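Putative uncharacterized protein Ta0848 (Thermoplasma acidophilum, PDB 4MN7) probably reduces free methionine-R-sulfoxide back to methionine, acting as a type II free methionine-R-sulfoxide reductase built on a GAF domain. Local coordinates at residues D26-Y31 with A42-T48; I69-Y73 with F116-E121. The protein carries 1 engineered substitution. One frame throughout, in Å; residues are numbered along the deposited sequence.

From the N terminus the chain runs through helix 2-21 and enters strand 27-34, then turns back at once into strand 37-44. Contact 1 closes that short hairpin, with 10 residues between its segments, and lies against helix 2-21. Contact 2 opens only after contact 1 has closed, so the two are in series and neither nest nor cross. It spans 42 intervening residues, including strands 90-98 and 101-110, and ties strand 70-72, outermost in this chain's sheet, to the start of helix 118-136. Both contacts reach the same antiparallel sheet. The centres of contact 1 and contact 2 are about 17 Å apart. The nearest atoms of contact 1 and contact 2 are about 6 Å apart and do not touch.

Contact 1 of 2, residues D26-Y31 with A42-T48; sequences DWVGFY and AFVGEKT
Val28 and Val44 form a hydrogen-bonded antiparallel pair: Val28 N to Val44 O spans 3.1 Å and is nearly straight, and Val44 N to Val28 O 2.8 Å. Phe30 N donates to Ala42 O at 2.8 Å, so three backbone bonds fix the register. Between these pairs Gly29 faces Phe43 as a non-hydrogen-bonded pair with CA atoms 4.0 Å apart; a beta carbon on Gly29 would run into the Trp27 ring.

The indole of Trp27 carries the side-chain part of the contact. With CG anti to the backbone N (chi1 -168°), the indole points its NE1 edge at the turn, where NE1 gives a bent bond (130°) to Glu46 O at 2.7 Å, tilted slightly out of the ring plane. Val44 O lies over one ring face. Gly45, with a positive phi, lets the chain curl past CD1, where a beta carbon would clash.

Apolar contacts complete the patch. The Phe43 ring is nearly parallel to the indole five-membered ring (planes at 23°) but slid so far that they barely overlap, while Trp27 CZ2 touches Thr48 CG2 at 3.8 Å.

Two waters join the segments. One donates to Asp26 O and accepts from Glu46 N; the other links Tyr31 OH to Thr48 OG1, both of which also bond to the backbone of His50.

Val28, Phe30, Ala42 and Val44 share the face opposite Phe43, where helix 2-21 touches Phe30, Ala42 and Val44. This is the antiparallel hairpin of strands 27-34 and 37-44 in the GAF-domain sheet; beside it, Asp26 and Trp27 form a classic beta bulge opposite Asp109 of strand 101-110.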
loop_
_atom_site.group_PDB
_atom_site.type_symbol
_atom_site.label_atom_id
_atom_site.label_comp_id
_atom_site.label_asym_id
_atom_site.label_seq_id
_atom_site.Cartn_x
_atom_site.Cartn_y
_atom_site.Cartn_z
ATOM N N ASP A 26 8.657 -18.352 -2.412
ATOM C CA ASP A 26 8.579 -19.060 -1.125
ATOM C C ASP A 26 8.799 -18.224 0.123
ATOM O O ASP A 26 8.350 -18.612 1.158
ATOM C CB ASP A 26 9.575 -20.224 -1.124
ATOM C CG ASP A 26 9.179 -21.285 -2.127
ATOM O OD1 ASP A 26 8.041 -21.726 -1.960
ATOM O OD2 ASP A 26 9.921 -21.595 -3.079
ATOM N N TRP A 27 9.452 -17.057 0.004
ATOM C CA TRP A 27 9.677 -16.135 1.087
ATOM C C TRP A 27 9.636 -14.745 0.466
ATOM O O TRP A 27 10.247 -14.491 -0.548
ATOM C CB TRP A 27 11.064 -16.401 1.760
ATOM C CG TRP A 27 11.289 -15.694 3.086
ATOM C CD1 TRP A 27 10.929 -16.112 4.303
ATOM C CD2 TRP A 27 11.850 -14.403 3.260
ATOM N NE1 TRP A 27 11.254 -15.194 5.246
ATOM C CE2 TRP A 27 11.813 -14.119 4.621
ATOM C CE3 TRP A 27 12.404 -13.453 2.377
ATOM C CZ2 TRP A 27 12.274 -12.925 5.139
ATOM C CZ3 TRP A 27 12.870 -12.252 2.893
ATOM C CH2 TRP A 27 12.827 -12.012 4.261
ATOM N N VAL A 28 8.876 -13.865 1.071
ATOM C CA VAL A 28 8.787 -12.500 0.663
ATOM C C VAL A 28 8.994 -11.569 1.829
ATOM O O VAL A 28 8.354 -11.704 2.854
ATOM C CB VAL A 28 7.419 -12.224 0.017
ATOM C CG1 VAL A 28 7.397 -10.790 -0.527
ATOM C CG2 VAL A 28 7.183 -13.217 -1.122
ATOM N N GLY A 29 9.886 -10.618 1.651
ATOM C CA GLY A 29 10.130 -9.603 2.662
ATOM C C GLY A 29 10.432 -8.218 2.155
ATOM O O GLY A 29 10.948 -8.038 1.051
ATOM N N PHE A 30 10.106 -7.238 3.002
ATOM C CA PHE A 30 10.484 -5.896 2.802
ATOM C C PHE A 30 11.542 -5.530 3.825
ATOM O O PHE A 30 11.296 -5.557 5.079
ATOM C CB PHE A 30 9.336 -4.918 2.947
ATOM C CG PHE A 30 8.324 -4.917 1.793
ATOM C CD1 PHE A 30 7.462 -5.970 1.590
ATOM C CD2 PHE A 30 8.183 -3.813 0.972
ATOM C CE1 PHE A 30 6.512 -5.943 0.553
ATOM C CE2 PHE A 30 7.211 -3.780 -0.027
ATOM C CZ PHE A 30 6.388 -4.862 -0.236
ATOM N N TYR A 31 12.688 -5.133 3.274
ATOM C CA TYR A 31 13.742 -4.535 4.038
ATOM C C TYR A 31 13.736 -3.063 3.794
ATOM O O TYR A 31 13.564 -2.633 2.650
ATOM C CB TYR A 31 15.107 -5.081 3.633
ATOM C CG TYR A 31 15.376 -6.479 4.128
ATOM C CD1 TYR A 31 15.938 -6.691 5.386
ATOM C CD2 TYR A 31 15.110 -7.571 3.335
ATOM C CE1 TYR A 31 16.161 -7.952 5.856
ATOM C CE2 TYR A 31 15.384 -8.845 3.769
ATOM C CZ TYR A 31 15.913 -9.030 5.047
ATOM O OH TYR A 31 16.169 -10.305 5.504
ATOM N N ALA A 42 8.576 -6.337 7.299
ATOM C CA ALA A 42 7.470 -7.233 7.043
ATOM C C ALA A 42 7.972 -8.366 6.203
ATOM O O ALA A 42 8.874 -8.186 5.336
ATOM C CB ALA A 42 6.318 -6.500 6.324
ATOM N N PHE A 43 7.389 -9.539 6.429
ATOM C CA PHE A 43 7.635 -10.723 5.601
ATOM C C PHE A 43 6.570 -11.795 5.747
ATOM O O PHE A 43 5.927 -11.885 6.768
ATOM C CB PHE A 43 8.957 -11.409 5.985
ATOM C CG PHE A 43 8.902 -12.118 7.302
ATOM C CD1 PHE A 43 8.905 -11.392 8.491
ATOM C CD2 PHE A 43 8.858 -13.484 7.351
ATOM C CE1 PHE A 43 8.819 -12.027 9.709
ATOM C CE2 PHE A 43 8.801 -14.146 8.554
ATOM C CZ PHE A 43 8.756 -13.416 9.743
ATOM N N VAL A 44 6.479 -12.654 4.752
ATOM C CA VAL A 44 5.744 -13.896 4.878
ATOM C C VAL A 44 6.644 -15.024 4.525
ATOM O O VAL A 44 7.408 -14.962 3.541
ATOM C CB VAL A 44 4.490 -13.905 3.963
ATOM C CG1 VAL A 44 3.822 -15.264 3.976
ATOM C CG2 VAL A 44 3.476 -12.898 4.490
ATOM N N GLY A 45 6.542 -16.074 5.333
ATOM C CA GLY A 45 7.289 -17.323 5.140
ATOM C C GLY A 45 8.017 -17.699 6.431
ATOM O O GLY A 45 7.737 -17.146 7.489
ATOM N N GLU A 46 8.993 -18.584 6.316
ATOM C CA GLU A 46 9.823 -19.042 7.447
ATOM C C GLU A 46 10.642 -17.884 8.060
ATOM O O GLU A 46 11.020 -16.922 7.368
ATOM C CB GLU A 46 10.774 -20.072 6.849
ATOM C CG GLU A 46 11.444 -21.115 7.710
ATOM C CD GLU A 46 12.563 -21.798 6.907
ATOM O OE1 GLU A 46 12.527 -21.729 5.642
ATOM O OE2 GLU A 46 13.498 -22.365 7.510
ATOM N N LYS A 47 10.952 -18.000 9.347
ATOM C CA LYS A 47 11.754 -17.015 10.068
ATOM C C LYS A 47 13.133 -16.895 9.534
ATOM O O LYS A 47 13.795 -17.901 9.275
ATOM C CB LYS A 47 11.907 -17.394 11.522
ATOM C CG LYS A 47 11.054 -16.541 12.430
ATOM C CD LYS A 47 11.709 -16.422 13.795
ATOM C CE LYS A 47 10.907 -15.533 14.722
ATOM N NZ LYS A 47 11.291 -15.819 16.134
ATOM N N THR A 48 13.607 -15.673 9.362
ATOM C CA THR A 48 14.999 -15.510 8.899
ATOM C C THR A 48 15.836 -15.055 10.064
ATOM O O THR A 48 15.328 -14.430 10.983
ATOM C CB THR A 48 15.182 -14.522 7.731
ATOM O OG1 THR A 48 16.595 -14.449 7.366
ATOM C CG2 THR A 48 14.696 -13.118 8.090
HETATM O O HOH W 1 9.590 -19.456 3.465
HETATM O O HOH W 2 16.306 -13.335 4.846
#

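Contact 2 of 2, residues I69-Y73 with F116-E121; sequences IVNEY and FSKEDE
Ile69 meets Glu121 through the end of its longer branch: CD1 lies 3.8 Å from Glu121 CB and 3.6 Å from Glu121 O. The two side chains cross at a slant, with the methyl against the base of the glutamate; farther out, OE2 goes to Asn71, while OE1 faces Lys118 NZ in a long salt bridge. Both Ile69 and Glu121 also touch Ile92 of strand 90-98, which carries the apolar contact into the sheet.

Asn71, next but one, supplies the polar connection. Its CG stands anti to the backbone N (chi1 -178°), extending the amide toward the start of the helix, and ND2 donates two bonds there. One, at 3.0 Å and almost straight (172°), ends on the anti lone pair of Glu121 OE2. The other runs 2.8 Å from ND2 to Phe116 O, arriving well above that carbonyl's plane. Both acceptors lie in the amide plane of Asn71, so the pair of bonds fixes the amide's rotation. OD1 sits at the edge of the Phe116 ring and is buried without a polar partner. A leucine here would probably leave Phe116 O and Glu121 OE2 without this shared donor and the carboxylate freer to turn.

Here the outermost strand of this chain's GAF-domain sheet meets the first turn of helix 118-136. Ser117 is the N-cap, and Asp120 closes back on it: OD2 accepts from Ser117 N at 2.8 Å and from Ser117 OG. Tyr25 OH bonds to the other oxygen, OD1, and the Tyr25 ring meets that of Phe116.

Tyr73, just beyond the strand, holds one face of its ring over Asn71 O, while its CE1 approaches Phe116 O obliquely at 4.0 Å.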
loop_
_atom_site.group_PDB
_atom_site.type_symbol
_atom_site.label_atom_id
_atom_site.label_comp_id
_atom_site.label_asym_id
_atom_site.label_seq_id
_atom_site.Cartn_x
_atom_site.Cartn_y
_atom_site.Cartn_z
ATOM N N ILE A 69 17.798 -4.095 -9.749
ATOM C CA ILE A 69 17.410 -5.445 -9.430
ATOM C C ILE A 69 18.618 -6.344 -9.388
ATOM O O ILE A 69 19.509 -6.260 -10.225
ATOM C CB ILE A 69 16.447 -6.001 -10.474
ATOM C CG1 ILE A 69 15.067 -5.335 -10.309
ATOM C CG2 ILE A 69 16.271 -7.500 -10.328
ATOM C CD1 ILE A 69 14.106 -5.611 -11.421
ATOM N N VAL A 70 18.631 -7.240 -8.414
ATOM C CA VAL A 70 19.671 -8.280 -8.382
ATOM C C VAL A 70 18.889 -9.564 -8.436
ATOM O O VAL A 70 18.020 -9.827 -7.571
ATOM C CB VAL A 70 20.525 -8.181 -7.119
ATOM C CG1 VAL A 70 21.438 -9.400 -6.976
ATOM C CG2 VAL A 70 21.391 -6.931 -7.239
ATOM N N ASN A 71 19.221 -10.398 -9.392
ATOM C CA ASN A 71 18.447 -11.634 -9.597
ATOM C C ASN A 71 19.432 -12.750 -9.700
ATOM O O ASN A 71 20.062 -12.847 -10.729
ATOM C CB ASN A 71 17.616 -11.556 -10.883
ATOM C CG ASN A 71 16.747 -12.814 -11.129
ATOM O OD1 ASN A 71 16.895 -13.857 -10.462
ATOM N ND2 ASN A 71 15.875 -12.737 -12.160
ATOM N N GLU A 72 19.556 -13.573 -8.639
ATOM C CA GLU A 72 20.456 -14.742 -8.641
ATOM C C GLU A 72 19.675 -15.992 -9.056
ATOM O O GLU A 72 18.804 -16.462 -8.340
ATOM C CB GLU A 72 21.082 -14.927 -7.275
ATOM C CG GLU A 72 21.860 -16.205 -7.145
ATOM C CD GLU A 72 22.960 -16.276 -8.207
ATOM O OE1 GLU A 72 22.981 -17.229 -9.043
ATOM O OE2 GLU A 72 23.777 -15.335 -8.236
ATOM N N TYR A 73 19.978 -16.497 -10.243
ATOM C CA TYR A 73 19.304 -17.674 -10.840
ATOM C C TYR A 73 19.683 -19.007 -10.171
ATOM O O TYR A 73 18.895 -19.991 -10.231
ATOM C CB TYR A 73 19.716 -17.793 -12.317
ATOM C CG TYR A 73 19.484 -16.523 -13.119
ATOM C CD1 TYR A 73 18.165 -16.142 -13.554
ATOM C CD2 TYR A 73 20.568 -15.683 -13.464
ATOM C CE1 TYR A 73 17.951 -14.969 -14.306
ATOM C CE2 TYR A 73 20.361 -14.499 -14.202
ATOM C CZ TYR A 73 19.064 -14.144 -14.612
ATOM O OH TYR A 73 18.905 -12.981 -15.334
ATOM N N PHE A 116 12.858 -16.521 -11.398
ATOM C CA PHE A 116 12.501 -15.126 -11.636
ATOM C C PHE A 116 12.896 -14.708 -13.041
ATOM O O PHE A 116 14.071 -14.553 -13.377
ATOM C CB PHE A 116 13.165 -14.253 -10.600
ATOM C CG PHE A 116 12.838 -14.667 -9.201
ATOM C CD1 PHE A 116 11.588 -14.510 -8.697
ATOM C CD2 PHE A 116 13.795 -15.260 -8.400
ATOM C CE1 PHE A 116 11.271 -14.900 -7.397
ATOM C CE2 PHE A 116 13.475 -15.665 -7.100
ATOM C CZ PHE A 116 12.211 -15.489 -6.597
ATOM N N SER A 117 11.892 -14.596 -13.883
ATOM C CA SER A 117 12.100 -14.235 -15.287
ATOM C C SER A 117 12.037 -12.702 -15.446
ATOM O O SER A 117 11.792 -11.962 -14.470
ATOM C CB SER A 117 10.978 -14.896 -16.124
ATOM O OG SER A 117 9.687 -14.429 -15.697
ATOM N N LYS A 118 12.229 -12.228 -16.658
ATOM C CA LYS A 118 12.120 -10.808 -17.001
ATOM C C LYS A 118 10.756 -10.264 -16.691
ATOM O O LYS A 118 10.656 -9.145 -16.222
ATOM C CB LYS A 118 12.376 -10.540 -18.483
ATOM C CG LYS A 118 13.750 -10.902 -18.961
ATOM C CD LYS A 118 14.773 -9.869 -18.536
ATOM C CE LYS A 118 16.203 -10.433 -18.617
ATOM N NZ LYS A 118 17.104 -9.598 -17.766
ATOM N N GLU A 119 9.726 -11.064 -16.931
ATOM C CA GLU A 119 8.324 -10.709 -16.590
ATOM C C GLU A 119 8.236 -10.378 -15.079
ATOM O O GLU A 119 7.692 -9.373 -14.686
ATOM C CB GLU A 119 7.384 -11.881 -16.959
ATOM C CG GLU A 119 5.942 -11.791 -16.455
ATOM C CD GLU A 119 5.090 -13.079 -16.621
ATOM O OE1 GLU A 119 5.625 -14.175 -16.981
ATOM O OE2 GLU A 119 3.852 -13.004 -16.372
ATOM N N ASP A 120 8.812 -11.231 -14.256
ATOM C CA ASP A 120 8.836 -11.049 -12.795
ATOM C C ASP A 120 9.570 -9.793 -12.378
ATOM O O ASP A 120 9.151 -9.044 -11.481
ATOM C CB ASP A 120 9.582 -12.237 -12.123
ATOM C CG ASP A 120 8.812 -13.547 -12.165
ATOM O OD1 ASP A 120 7.698 -13.645 -11.594
ATOM O OD2 ASP A 120 9.344 -14.502 -12.794
ATOM N N GLU A 121 10.698 -9.575 -12.992
ATOM C CA GLU A 121 11.431 -8.406 -12.758
ATOM C C GLU A 121 10.629 -7.161 -12.984
ATOM O O GLU A 121 10.642 -6.259 -12.144
ATOM C CB GLU A 121 12.687 -8.359 -13.646
ATOM C CG GLU A 121 13.701 -9.383 -13.245
ATOM C CD GLU A 121 15.020 -9.300 -14.019
ATOM O OE1 GLU A 121 15.235 -8.351 -14.809
ATOM O OE2 GLU A 121 15.860 -10.214 -13.802
#